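Local coordinates for nitrate transport protein (PDB 3KSX) that probably serves as the periplasmic binding protein of a transport system, capturing alkanesulfonates for uptake into the cell, at residues 126-138 against 153-167. Sequence-based numbering, arbitrary orientation.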
loop_
_atom_site.group_PDB
_atom_site.type_symbol
_atom_site.label_atom_id
_atom_site.label_comp_id
_atom_site.label_asym_id
_atom_site.label_seq_id
_atom_site.Cartn_x
_atom_site.Cartn_y
_atom_site.Cartn_z
ATOM N N VAL A 126 -20.693 -10.228 3.260
ATOM C CA VAL A 126 -20.469 -9.234 2.200
ATOM C C VAL A 126 -21.801 -8.792 1.599
ATOM O O VAL A 126 -21.974 -7.619 1.319
ATOM C CB VAL A 126 -19.464 -9.751 1.148
ATOM C CG1 VAL A 126 -19.339 -8.741 -0.010
ATOM C CG2 VAL A 126 -18.091 -9.997 1.749
ATOM N N ALA A 127 -22.780 -9.692 1.442
ATOM C CA ALA A 127 -24.035 -9.294 0.840
ATOM C C ALA A 127 -24.724 -8.232 1.625
ATOM O O ALA A 127 -25.409 -7.346 1.048
ATOM C CB ALA A 127 -24.969 -10.517 0.637
ATOM N N ASP A 128 -24.493 -8.238 2.936
ATOM C CA ASP A 128 -25.092 -7.242 3.823
ATOM C C ASP A 128 -24.591 -5.797 3.585
ATOM O O ASP A 128 -25.193 -4.823 4.061
ATOM C CB ASP A 128 -24.764 -7.615 5.261
ATOM C CG ASP A 128 -25.552 -8.791 5.781
ATOM O OD1 ASP A 128 -26.644 -9.116 5.245
ATOM O OD2 ASP A 128 -25.072 -9.363 6.788
ATOM N N LEU A 129 -23.495 -5.626 2.853
ATOM C CA LEU A 129 -22.984 -4.281 2.444
ATOM C C LEU A 129 -23.823 -3.566 1.373
ATOM O O LEU A 129 -23.687 -2.364 1.214
ATOM C CB LEU A 129 -21.521 -4.349 1.945
ATOM C CG LEU A 129 -20.493 -4.950 2.929
ATOM C CD1 LEU A 129 -19.171 -5.201 2.269
ATOM C CD2 LEU A 129 -20.193 -4.032 4.051
ATOM N N LYS A 130 -24.727 -4.257 0.689
ATOM C CA LYS A 130 -25.557 -3.541 -0.292
ATOM C C LYS A 130 -26.201 -2.348 0.419
ATOM O O LYS A 130 -26.824 -2.472 1.515
ATOM C CB LYS A 130 -26.652 -4.440 -0.894
ATOM C CG LYS A 130 -27.580 -3.692 -1.889
ATOM C CD LYS A 130 -28.720 -4.633 -2.344
ATOM C CE LYS A 130 -29.728 -3.964 -3.306
ATOM N NZ LYS A 130 -29.918 -2.480 -3.127
ATOM N N GLY A 131 -26.072 -1.182 -0.204
ATOM C CA GLY A 131 -26.733 0.013 0.286
ATOM C C GLY A 131 -26.093 0.713 1.455
ATOM O O GLY A 131 -26.642 1.730 1.963
ATOM N N LYS A 132 -24.891 0.291 1.830
ATOM C CA LYS A 132 -24.212 0.834 3.001
ATOM C C LYS A 132 -23.075 1.820 2.622
ATOM O O LYS A 132 -22.555 1.778 1.507
ATOM C CB LYS A 132 -23.623 -0.289 3.837
ATOM C CG LYS A 132 -24.583 -1.369 4.261
ATOM C CD LYS A 132 -25.571 -0.874 5.226
ATOM C CE LYS A 132 -26.387 -2.074 5.632
ATOM N NZ LYS A 132 -27.809 -1.751 5.646
ATOM N N ARG A 133 -22.712 2.660 3.590
ATOM C CA ARG A 133 -21.699 3.710 3.463
ATOM C C ARG A 133 -20.395 3.079 3.888
ATOM O O ARG A 133 -20.248 2.663 5.021
ATOM C CB ARG A 133 -22.029 4.834 4.421
ATOM C CG ARG A 133 -23.131 5.655 3.932
ATOM C CD ARG A 133 -23.284 6.838 4.808
ATOM N NE ARG A 133 -24.234 7.659 4.075
ATOM C CZ ARG A 133 -24.337 8.979 4.152
ATOM N NH1 ARG A 133 -23.536 9.687 4.960
ATOM N NH2 ARG A 133 -25.258 9.583 3.394
ATOM N N ILE A 134 -19.492 2.975 2.928
ATOM C CA ILE A 134 -18.199 2.319 3.134
ATOM C C ILE A 134 -17.053 3.309 2.927
ATOM O O ILE A 134 -16.890 3.855 1.812
ATOM C CB ILE A 134 -18.063 1.145 2.188
ATOM C CG1 ILE A 134 -19.341 0.259 2.183
ATOM C CG2 ILE A 134 -16.811 0.356 2.481
ATOM C CD1 ILE A 134 -19.135 -0.998 1.329
ATOM N N ALA A 135 -16.263 3.545 3.963
ATOM C CA ALA A 135 -15.087 4.436 3.970
ATOM C C ALA A 135 -13.892 3.696 3.349
ATOM O O ALA A 135 -13.641 2.509 3.662
ATOM C CB ALA A 135 -14.703 4.746 5.433
ATOM N N PHE A 136 -13.134 4.386 2.515
ATOM C CA PHE A 136 -11.803 3.850 2.051
ATOM C C PHE A 136 -11.056 4.947 1.356
ATOM O O PHE A 136 -11.660 5.930 0.915
ATOM C CB PHE A 136 -11.893 2.637 1.054
ATOM C CG PHE A 136 -12.806 2.885 -0.163
ATOM C CD1 PHE A 136 -12.227 3.203 -1.435
ATOM C CD2 PHE A 136 -14.193 2.799 -0.071
ATOM C CE1 PHE A 136 -13.022 3.403 -2.536
ATOM C CE2 PHE A 136 -15.036 3.006 -1.217
ATOM C CZ PHE A 136 -14.411 3.341 -2.428
ATOM N N GLN A 137 -9.754 4.758 1.206
ATOM C CA GLN A 137 -8.985 5.724 0.419
ATOM C C GLN A 137 -9.182 5.463 -1.061
ATOM O O GLN A 137 -8.863 4.394 -1.561
ATOM C CB GLN A 137 -7.517 5.583 0.839
ATOM C CG GLN A 137 -6.552 6.347 -0.068
ATOM C CD GLN A 137 -6.579 7.839 0.178
ATOM O OE1 GLN A 137 -6.519 8.306 1.298
ATOM N NE2 GLN A 137 -6.581 8.603 -0.914
ATOM N N LYS A 138 -9.705 6.455 -1.769
ATOM C CA LYS A 138 -9.928 6.337 -3.223
ATOM C C LYS A 138 -8.599 6.026 -3.926
ATOM O O LYS A 138 -7.592 6.700 -3.666
ATOM C CB LYS A 138 -10.470 7.677 -3.752
ATOM C CG LYS A 138 -10.819 7.547 -5.225
ATOM C CD LYS A 138 -11.117 8.909 -5.820
ATOM C CE LYS A 138 -12.269 8.741 -6.775
ATOM N NZ LYS A 138 -12.696 10.047 -7.394
ATOM N N SER A 153 -20.178 -11.336 -4.503
ATOM C CA SER A 153 -21.545 -11.410 -3.988
ATOM C C SER A 153 -22.501 -10.697 -4.929
ATOM O O SER A 153 -23.654 -10.390 -4.584
ATOM C CB SER A 153 -21.608 -10.796 -2.601
ATOM O OG SER A 153 -20.881 -11.650 -1.736
ATOM N N GLY A 154 -22.031 -10.471 -6.151
ATOM C CA GLY A 154 -22.852 -9.775 -7.087
ATOM C C GLY A 154 -23.138 -8.329 -6.741
ATOM O O GLY A 154 -24.178 -7.794 -7.130
ATOM N N LEU A 155 -22.201 -7.647 -6.060
ATOM C CA LEU A 155 -22.401 -6.225 -5.806
ATOM C C LEU A 155 -21.381 -5.410 -6.586
ATOM O O LEU A 155 -20.290 -5.881 -6.804
ATOM C CB LEU A 155 -22.247 -5.923 -4.298
ATOM C CG LEU A 155 -23.373 -6.470 -3.421
ATOM C CD1 LEU A 155 -23.013 -6.355 -1.916
ATOM C CD2 LEU A 155 -24.650 -5.745 -3.707
ATOM N N SER A 156 -21.730 -4.224 -7.043
ATOM C CA SER A 156 -20.669 -3.435 -7.644
ATOM C C SER A 156 -20.443 -2.209 -6.792
ATOM O O SER A 156 -21.161 -1.961 -5.806
ATOM C CB SER A 156 -21.017 -3.006 -9.076
ATOM O OG SER A 156 -22.129 -2.139 -9.007
ATOM N N MET A 157 -19.496 -1.384 -7.243
ATOM C CA MET A 157 -19.223 -0.148 -6.586
ATOM C C MET A 157 -20.468 0.749 -6.629
ATOM O O MET A 157 -20.659 1.594 -5.747
ATOM C CB MET A 157 -17.992 0.571 -7.197
ATOM C CG MET A 157 -16.696 -0.270 -7.039
ATOM S SD MET A 157 -16.241 -0.545 -5.320
ATOM C CE MET A 157 -16.267 1.143 -4.760
ATOM N N ARG A 158 -21.347 0.579 -7.606
ATOM C CA ARG A 158 -22.554 1.415 -7.602
ATOM C C ARG A 158 -23.629 0.910 -6.648
ATOM O O ARG A 158 -24.681 1.526 -6.568
ATOM C CB ARG A 158 -23.115 1.674 -9.009
ATOM C CG ARG A 158 -23.361 0.452 -9.891
ATOM C CD ARG A 158 -23.280 0.746 -11.478
ATOM N NE ARG A 158 -22.806 -0.448 -12.202
ATOM C CZ ARG A 158 -23.206 -1.706 -11.954
ATOM N NH1 ARG A 158 -24.167 -1.955 -11.047
ATOM N NH2 ARG A 158 -22.654 -2.734 -12.628
ATOM N N ASP A 159 -23.391 -0.221 -5.972
ATOM C CA ASP A 159 -24.394 -0.743 -5.026
ATOM C C ASP A 159 -24.127 -0.290 -3.591
ATOM O O ASP A 159 -24.859 -0.644 -2.650
ATOM C CB ASP A 159 -24.427 -2.266 -5.072
ATOM C CG ASP A 159 -24.861 -2.806 -6.402
ATOM O OD1 ASP A 159 -25.832 -2.273 -6.968
ATOM O OD2 ASP A 159 -24.239 -3.772 -6.912
ATOM N N ILE A 160 -23.024 0.433 -3.410
ATOM C CA ILE A 160 -22.574 0.845 -2.061
ATOM C C ILE A 160 -22.348 2.343 -2.152
ATOM O O ILE A 160 -22.245 2.878 -3.255
ATOM C CB ILE A 160 -21.358 0.056 -1.519
ATOM C CG1 ILE A 160 -20.100 0.224 -2.376
ATOM C CG2 ILE A 160 -21.637 -1.468 -1.472
ATOM C CD1 ILE A 160 -19.341 1.469 -2.107
ATOM N N THR A 161 -22.286 3.037 -1.025
ATOM C CA THR A 161 -21.980 4.430 -1.040
ATOM C C THR A 161 -20.558 4.718 -0.542
ATOM O O THR A 161 -20.323 4.518 0.634
ATOM C CB THR A 161 -22.925 5.095 -0.133
ATOM O OG1 THR A 161 -24.197 5.003 -0.745
ATOM C CG2 THR A 161 -22.570 6.499 0.091
ATOM N N PRO A 162 -19.619 5.184 -1.419
ATOM C CA PRO A 162 -18.208 5.332 -0.919
ATOM C C PRO A 162 -18.033 6.590 -0.051
ATOM O O PRO A 162 -18.599 7.623 -0.331
ATOM C CB PRO A 162 -17.411 5.427 -2.227
ATOM C CG PRO A 162 -18.415 6.173 -3.195
ATOM C CD PRO A 162 -19.680 5.378 -2.904
ATOM N N LEU A 163 -17.305 6.515 1.041
ATOM C CA LEU A 163 -16.842 7.695 1.702
ATOM C C LEU A 163 -15.308 7.695 1.494
ATOM O O LEU A 163 -14.546 6.921 2.121
ATOM C CB LEU A 163 -17.285 7.700 3.191
ATOM C CG LEU A 163 -18.745 7.362 3.466
ATOM C CD1 LEU A 163 -19.006 7.150 4.945
ATOM C CD2 LEU A 163 -19.738 8.392 2.892
ATOM N N TYR A 164 -14.864 8.542 0.572
ATOM C CA TYR A 164 -13.467 8.639 0.262
ATOM C C TYR A 164 -12.720 9.356 1.355
ATOM O O TYR A 164 -12.787 10.564 1.404
ATOM C CB TYR A 164 -13.300 9.361 -1.073
ATOM C CG TYR A 164 -13.954 8.666 -2.224
ATOM C CD1 TYR A 164 -13.678 7.340 -2.507
ATOM C CD2 TYR A 164 -14.883 9.326 -3.017
ATOM C CE1 TYR A 164 -14.237 6.710 -3.606
ATOM C CE2 TYR A 164 -15.485 8.676 -4.101
ATOM C CZ TYR A 164 -15.152 7.393 -4.382
ATOM O OH TYR A 164 -15.764 6.788 -5.427
ATOM N N LEU A 165 -12.038 8.631 2.244
ATOM C CA LEU A 165 -11.369 9.190 3.385
ATOM C C LEU A 165 -9.995 8.587 3.569
ATOM O O LEU A 165 -9.849 7.393 3.397
ATOM C CB LEU A 165 -12.193 8.899 4.627
ATOM C CG LEU A 165 -13.556 9.617 4.681
ATOM C CD1 LEU A 165 -14.348 9.042 5.829
ATOM C CD2 LEU A 165 -13.388 11.166 4.841
ATOM N N SER A 166 -9.021 9.436 3.893
ATOM C CA SER A 166 -7.718 8.947 4.353
ATOM C C SER A 166 -7.791 8.061 5.570
ATOM O O SER A 166 -8.726 8.096 6.324
ATOM C CB SER A 166 -6.770 10.148 4.634
ATOM O OG SER A 166 -7.193 10.804 5.802
ATOM N N PRO A 167 -6.730 7.255 5.818
ATOM C CA PRO A 167 -6.919 6.362 6.912
ATOM C C PRO A 167 -7.262 7.024 8.278
ATOM O O PRO A 167 -8.069 6.501 9.038
ATOM C CB PRO A 167 -5.586 5.609 6.975
ATOM C CG PRO A 167 -5.079 5.586 5.527
ATOM C CD PRO A 167 -5.606 6.913 4.937
HETATM O O HOH W 1 -22.324 -12.740 1.096
#
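S153 meets V126 at the start of this contact, its OG lying 3.7 Å from V126 CG1. The two segments belong to a beta-alpha-beta unit: strand 133-136 runs into helix 141-152, and the chain returns as strand 161-164, a parallel strand at the margin of a five-stranded mixed sheet. L155 puts CD1 3.6 Å from V126 O and CD2 against K130 CB, the two leucine and lysine side chains crossing at about a right angle. M157 is bent at chi2 (-63°) and chi3 (-53°), which brings CE to 3.7 Å from F136 CZ. D159 O then takes the G131 N-H of the type II turn in a straight bond of 2.8 Å, and I160 CB and CG2 pack on I134 CD1. From T161 onward the strands pair in parallel: T161 N gives to K132 O and T161 O accepts from I134 N; L163 N gives to I134 O and L163 O accepts from F136 N; L165 N gives to F136 O. R133, A135, T161 and L163 share one face, where L163 CD1 rests on R133 CB. On the other, P162 CB presses against F136 CE2 (3.5 Å); helix 141-152 adds L146 and the H143 ring to the same side chain. Y164 turns its edge toward the F136 face in an offset edge-to-face pair, planes at 82°, while K138, bent at chi3, lays CE over one Y164 face in a CH-pi contact, 4.2 Å from the centroid, with NZ in an off-centre cation-pi contact. S166, the N-cap of helix 167-175, follows; the Q137 side chain, about 5 Å (nearest atoms) from the bound sulfonate MOPS, sets OE1, hydrogen-bonded by Q70 NE2, 3.3 Å from S166 CA.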